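Local coordinates for protein transcription termination factor FttA (Pyrococcus horikoshii, PDB 3AF6) that probably terminates transcription by cutting the nascent RNA where it leaves RNA polymerase, as a zinc-dependent nuclease of the metallo-beta-lactamase superfamily with KH domains, at residues K185-R190 / Q208-F213; S212-D217 / P333-T338. One frame throughout, in Å; residues are numbered along the deposited sequence.

Contacts 1 and 2 lie next to each other in the metallo-beta-lactamase domain, their centres about 10 Å apart: one is within a sheet, the other between the two sheets. Contact 1 pairs two neighbouring strands of one sheet; contact 2 crosses from the next strand of that sheet, 213-216, to strand 335-341 of the facing sheet. They share Ser212 and Phe213 and are tied together by Asp334, whose OD2 lies 2.8 Å from Thr209 OG1, probably a hydrogen bond, and probably also bonds to Ser186 OG. Neither contact lies at the zinc ions. The chain of contact 2 nevertheless continues to Asp217, whose OD2 is hydrogen-bonded to ND1 of the zinc ligand His261.

Contact 1: K185-R190 / Q208-F213; sequences KSRWIR and QTDESF
The open end of the beta hairpin made by strands 189-193 and 204-209 brings Arg190 against Gln208 as an antiparallel hydrogen-bonded pair. Arg190 N gives to Gln208 O at 2.8 Å, and Gln208 N returns a bond to Arg190 O at 2.7 Å. Outside this ladder the two side chains meet again: Arg190 NH1 comes within 2.7 Å of Gln208 OE1, but the bond is weak, bent to 118° at the hydrogen, with guanidinium and amide planes 65° apart. The indole of Trp188 lays one face over the backbone where strand 204-209 gives way to the following turn, Thr209 C lying 3.4 Å from CZ3, while Gln208 CB sits at the ring edge. This hairpin opens the metallo-beta-lactamase fold, and its first strand is flanked on its other side by the C-terminal strand 647-649. Beyond the pairing, Asp210 takes over: OD2 accepts from Arg187 N at 3.0 Å, the donor standing 45° out of the carboxylate plane, and OD1 is held by Tyr184 OH. Thr209 OG1 receives the amides of Glu211 and Ser212, an ST turn and ST motif that shape the bend into strand 213-216.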
# COMPACT_ATOMS: atom_id res chain seq x y z
N LYS A 185 26.70 -7.99 12.78
CA LYS A 185 26.92 -8.92 11.68
C LYS A 185 26.32 -10.25 12.14
O LYS A 185 26.90 -10.95 12.97
CB LYS A 185 28.42 -9.08 11.40
CG LYS A 185 28.73 -9.97 10.20
CD LYS A 185 30.23 -10.17 10.03
CE LYS A 185 30.54 -11.14 8.89
NZ LYS A 185 32.00 -11.20 8.55
N SER A 186 25.15 -10.56 11.60
CA SER A 186 24.40 -11.77 11.93
C SER A 186 25.14 -13.10 11.76
O SER A 186 25.93 -13.27 10.83
CB SER A 186 23.12 -11.80 11.08
OG SER A 186 22.48 -10.54 11.04
N ARG A 187 24.85 -14.04 12.66
CA ARG A 187 25.46 -15.37 12.61
C ARG A 187 24.72 -16.24 11.60
O ARG A 187 25.29 -17.18 11.03
CB ARG A 187 25.41 -16.03 13.99
CG ARG A 187 26.39 -15.47 15.00
CD ARG A 187 26.30 -16.24 16.32
NE ARG A 187 27.61 -16.46 16.92
CZ ARG A 187 28.00 -15.99 18.10
NH1 ARG A 187 27.18 -15.26 18.84
NH2 ARG A 187 29.23 -16.26 18.55
N TRP A 188 23.44 -15.95 11.39
CA TRP A 188 22.63 -16.70 10.43
C TRP A 188 21.40 -15.92 10.00
O TRP A 188 21.04 -14.92 10.61
CB TRP A 188 22.23 -18.09 10.99
CG TRP A 188 21.68 -18.10 12.40
CD1 TRP A 188 22.37 -18.41 13.54
CD2 TRP A 188 20.34 -17.82 12.80
NE1 TRP A 188 21.54 -18.34 14.63
CE2 TRP A 188 20.29 -17.99 14.21
CE3 TRP A 188 19.17 -17.45 12.12
CZ2 TRP A 188 19.11 -17.79 14.95
CZ3 TRP A 188 18.00 -17.25 12.86
CH2 TRP A 188 17.97 -17.43 14.25
N ILE A 189 20.76 -16.38 8.93
CA ILE A 189 19.58 -15.72 8.39
C ILE A 189 18.66 -16.78 7.80
O ILE A 189 19.12 -17.61 7.02
CB ILE A 189 19.98 -14.73 7.25
CG1 ILE A 189 20.99 -13.70 7.78
CG2 ILE A 189 18.74 -14.04 6.70
CD1 ILE A 189 21.76 -13.01 6.68
N ARG A 190 17.38 -16.77 8.15
CA ARG A 190 16.44 -17.77 7.61
C ARG A 190 15.11 -17.10 7.27
O ARG A 190 14.72 -16.12 7.91
CB ARG A 190 16.15 -18.86 8.65
CG ARG A 190 17.25 -19.18 9.63
CD ARG A 190 16.66 -19.60 10.98
NE ARG A 190 16.12 -20.95 10.97
CZ ARG A 190 15.29 -21.44 11.89
NH1 ARG A 190 14.89 -20.69 12.91
NH2 ARG A 190 14.88 -22.69 11.80
N GLN A 208 14.33 -14.21 9.78
CA GLN A 208 15.03 -14.41 11.05
C GLN A 208 16.54 -14.30 10.97
O GLN A 208 17.16 -14.66 9.96
CB GLN A 208 14.75 -15.81 11.62
CG GLN A 208 13.33 -16.30 11.57
CD GLN A 208 13.26 -17.78 11.89
OE1 GLN A 208 13.80 -18.24 12.89
NE2 GLN A 208 12.59 -18.54 11.04
N THR A 209 17.12 -13.84 12.08
CA THR A 209 18.57 -13.77 12.28
C THR A 209 18.69 -14.05 13.78
O THR A 209 17.68 -14.04 14.49
CB THR A 209 19.18 -12.39 11.99
OG1 THR A 209 18.77 -11.46 13.00
CG2 THR A 209 18.78 -11.89 10.61
N ASP A 210 19.89 -14.30 14.27
CA ASP A 210 20.07 -14.54 15.70
C ASP A 210 19.82 -13.25 16.49
O ASP A 210 19.79 -13.27 17.72
CB ASP A 210 21.48 -15.05 15.99
CG ASP A 210 22.58 -14.14 15.43
OD1 ASP A 210 23.64 -14.04 16.08
OD2 ASP A 210 22.40 -13.55 14.35
N GLU A 211 19.62 -12.14 15.79
CA GLU A 211 19.41 -10.88 16.48
C GLU A 211 18.05 -10.26 16.26
O GLU A 211 17.59 -9.48 17.08
CB GLU A 211 20.49 -9.87 16.05
CG GLU A 211 20.45 -8.53 16.80
CD GLU A 211 20.55 -8.69 18.31
OE1 GLU A 211 21.15 -9.70 18.77
OE2 GLU A 211 20.05 -7.81 19.05
N SER A 212 17.38 -10.62 15.16
CA SER A 212 16.12 -9.96 14.89
C SER A 212 15.05 -10.77 14.19
O SER A 212 15.27 -11.89 13.72
CB SER A 212 16.38 -8.71 14.04
OG SER A 212 17.47 -7.96 14.56
N PHE A 213 13.88 -10.15 14.09
CA PHE A 213 12.74 -10.74 13.43
C PHE A 213 11.90 -9.64 12.78
O PHE A 213 11.58 -8.62 13.40
CB PHE A 213 11.88 -11.50 14.45
CG PHE A 213 12.53 -12.74 14.97
CD1 PHE A 213 12.70 -13.84 14.15
CD2 PHE A 213 12.95 -12.80 16.30
CE1 PHE A 213 13.29 -15.01 14.64
CE2 PHE A 213 13.54 -13.96 16.80
CZ PHE A 213 13.71 -15.08 15.97

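Contact 2: S212-D217 / P333-T338; sequences SFVLVD and PDIRLT
Ser212, which loses more surface here than any other residue of the two segments, points its CB toward the 333-338 segment and gives a hydrogen bond from OG to Asp334 OD1, 2.7 Å away. The oxygen is met on its syn side, with the hydroxyl 30° out of the carboxylate plane. On the aspartate, chi1 of 67° places CG between the backbone N and the carbonyl carbon, and from there the carboxylate reaches the serine. The other oxygen, OD2, probably bonds to the hydroxyls of Thr209 and Ser186, so up to three hydroxyls surround this buried carboxylate, an arrangement that would be expected to stabilise its negative charge. Ser212 OG is also hydrogen-bonded to Ser332 OG, and the same Ser332 hydroxyl bonds to Asp334 N.

Ile335 has the next largest share. The two segments belong to the two facing sheets of the metallo-beta-lactamase alpha-beta/beta-alpha sandwich, and here the contact between them passes through side chains, with even the closest pair of CA atoms, those of Ser212 and Asp334, 7.2 Å apart. In the isoleucine, chi2 at 180° keeps the CG1 branch extended, so that CD1 reaches across to Val214 and the two side chains meet tip to tip, Ile335 CD1 to Val214 CG1 at 3.7 Å. Ser212 CB lies 4.2 Å from Ile335 CD1, so the apolar contact sits beside the hydroxyl-carboxylate bond. Leu353 of strand 349-355 packs on Ile335 within its own sheet, and Val207 of strand 204-209 does the same for Val214.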
# COMPACT_ATOMS: atom_id res chain seq x y z
N SER A 212 17.38 -10.62 15.16
CA SER A 212 16.12 -9.96 14.89
C SER A 212 15.05 -10.77 14.19
O SER A 212 15.27 -11.89 13.72
CB SER A 212 16.38 -8.71 14.04
OG SER A 212 17.47 -7.96 14.56
N PHE A 213 13.88 -10.15 14.09
CA PHE A 213 12.74 -10.74 13.43
C PHE A 213 11.90 -9.64 12.78
O PHE A 213 11.58 -8.62 13.40
CB PHE A 213 11.88 -11.50 14.45
CG PHE A 213 12.53 -12.74 14.97
CD1 PHE A 213 12.70 -13.84 14.15
CD2 PHE A 213 12.95 -12.80 16.30
CE1 PHE A 213 13.29 -15.01 14.64
CE2 PHE A 213 13.54 -13.96 16.80
CZ PHE A 213 13.71 -15.08 15.97
N VAL A 214 11.56 -9.86 11.52
CA VAL A 214 10.72 -8.93 10.80
C VAL A 214 9.70 -9.73 10.00
O VAL A 214 10.01 -10.81 9.46
CB VAL A 214 11.53 -8.02 9.83
CG1 VAL A 214 12.54 -7.20 10.60
CG2 VAL A 214 12.19 -8.85 8.78
N LEU A 215 8.49 -9.20 9.93
CA LEU A 215 7.42 -9.84 9.20
C LEU A 215 7.19 -9.07 7.91
O LEU A 215 6.97 -7.86 7.95
CB LEU A 215 6.16 -9.85 10.06
CG LEU A 215 4.96 -10.71 9.65
CD1 LEU A 215 5.43 -12.13 9.35
CD2 LEU A 215 3.93 -10.71 10.79
N VAL A 216 7.27 -9.75 6.78
CA VAL A 216 7.00 -9.08 5.51
C VAL A 216 5.61 -9.50 5.08
O VAL A 216 5.39 -10.65 4.70
CB VAL A 216 8.03 -9.45 4.42
CG1 VAL A 216 7.63 -8.81 3.10
CG2 VAL A 216 9.40 -8.97 4.84
N ASP A 217 4.69 -8.55 5.16
CA ASP A 217 3.29 -8.75 4.86
C ASP A 217 2.62 -9.66 5.88
O ASP A 217 3.29 -10.39 6.62
CB ASP A 217 3.08 -9.30 3.44
CG ASP A 217 3.32 -8.24 2.37
OD1 ASP A 217 3.34 -7.04 2.71
OD2 ASP A 217 3.48 -8.62 1.18
N PRO A 333 19.17 -3.76 14.75
CA PRO A 333 20.63 -3.78 14.80
C PRO A 333 21.31 -4.40 13.59
O PRO A 333 22.43 -4.02 13.25
CB PRO A 333 20.92 -4.55 16.08
CG PRO A 333 19.78 -4.16 16.96
CD PRO A 333 18.61 -4.28 16.02
N ASP A 334 20.65 -5.34 12.92
CA ASP A 334 21.27 -5.98 11.76
C ASP A 334 20.44 -6.03 10.48
O ASP A 334 20.72 -6.82 9.59
CB ASP A 334 21.72 -7.40 12.13
CG ASP A 334 20.56 -8.33 12.41
OD1 ASP A 334 19.44 -7.84 12.68
OD2 ASP A 334 20.76 -9.56 12.38
N ILE A 335 19.43 -5.17 10.38
CA ILE A 335 18.59 -5.14 9.19
C ILE A 335 18.31 -3.72 8.74
O ILE A 335 17.86 -2.90 9.53
CB ILE A 335 17.21 -5.81 9.43
CG1 ILE A 335 17.39 -7.31 9.68
CG2 ILE A 335 16.30 -5.59 8.22
CD1 ILE A 335 16.10 -8.04 9.93
N ARG A 336 18.59 -3.42 7.48
CA ARG A 336 18.34 -2.09 6.93
C ARG A 336 17.32 -2.19 5.80
O ARG A 336 17.48 -2.97 4.86
CB ARG A 336 19.63 -1.47 6.42
CG ARG A 336 20.07 -0.26 7.21
CD ARG A 336 21.09 0.51 6.43
NE ARG A 336 22.35 -0.20 6.35
CZ ARG A 336 23.18 -0.35 7.38
NH1 ARG A 336 22.87 0.18 8.55
NH2 ARG A 336 24.31 -1.02 7.23
N LEU A 337 16.28 -1.37 5.90
CA LEU A 337 15.20 -1.36 4.93
C LEU A 337 15.20 -0.25 3.91
O LEU A 337 15.55 0.89 4.20
CB LEU A 337 13.85 -1.33 5.66
CG LEU A 337 12.59 -1.18 4.81
CD1 LEU A 337 12.30 -2.48 4.06
CD2 LEU A 337 11.41 -0.83 5.72
N THR A 338 14.79 -0.60 2.70
CA THR A 338 14.65 0.34 1.61
C THR A 338 13.50 -0.23 0.79
O THR A 338 13.46 -1.43 0.53
CB THR A 338 15.90 0.39 0.68
OG1 THR A 338 17.07 0.67 1.45
CG2 THR A 338 15.72 1.50 -0.36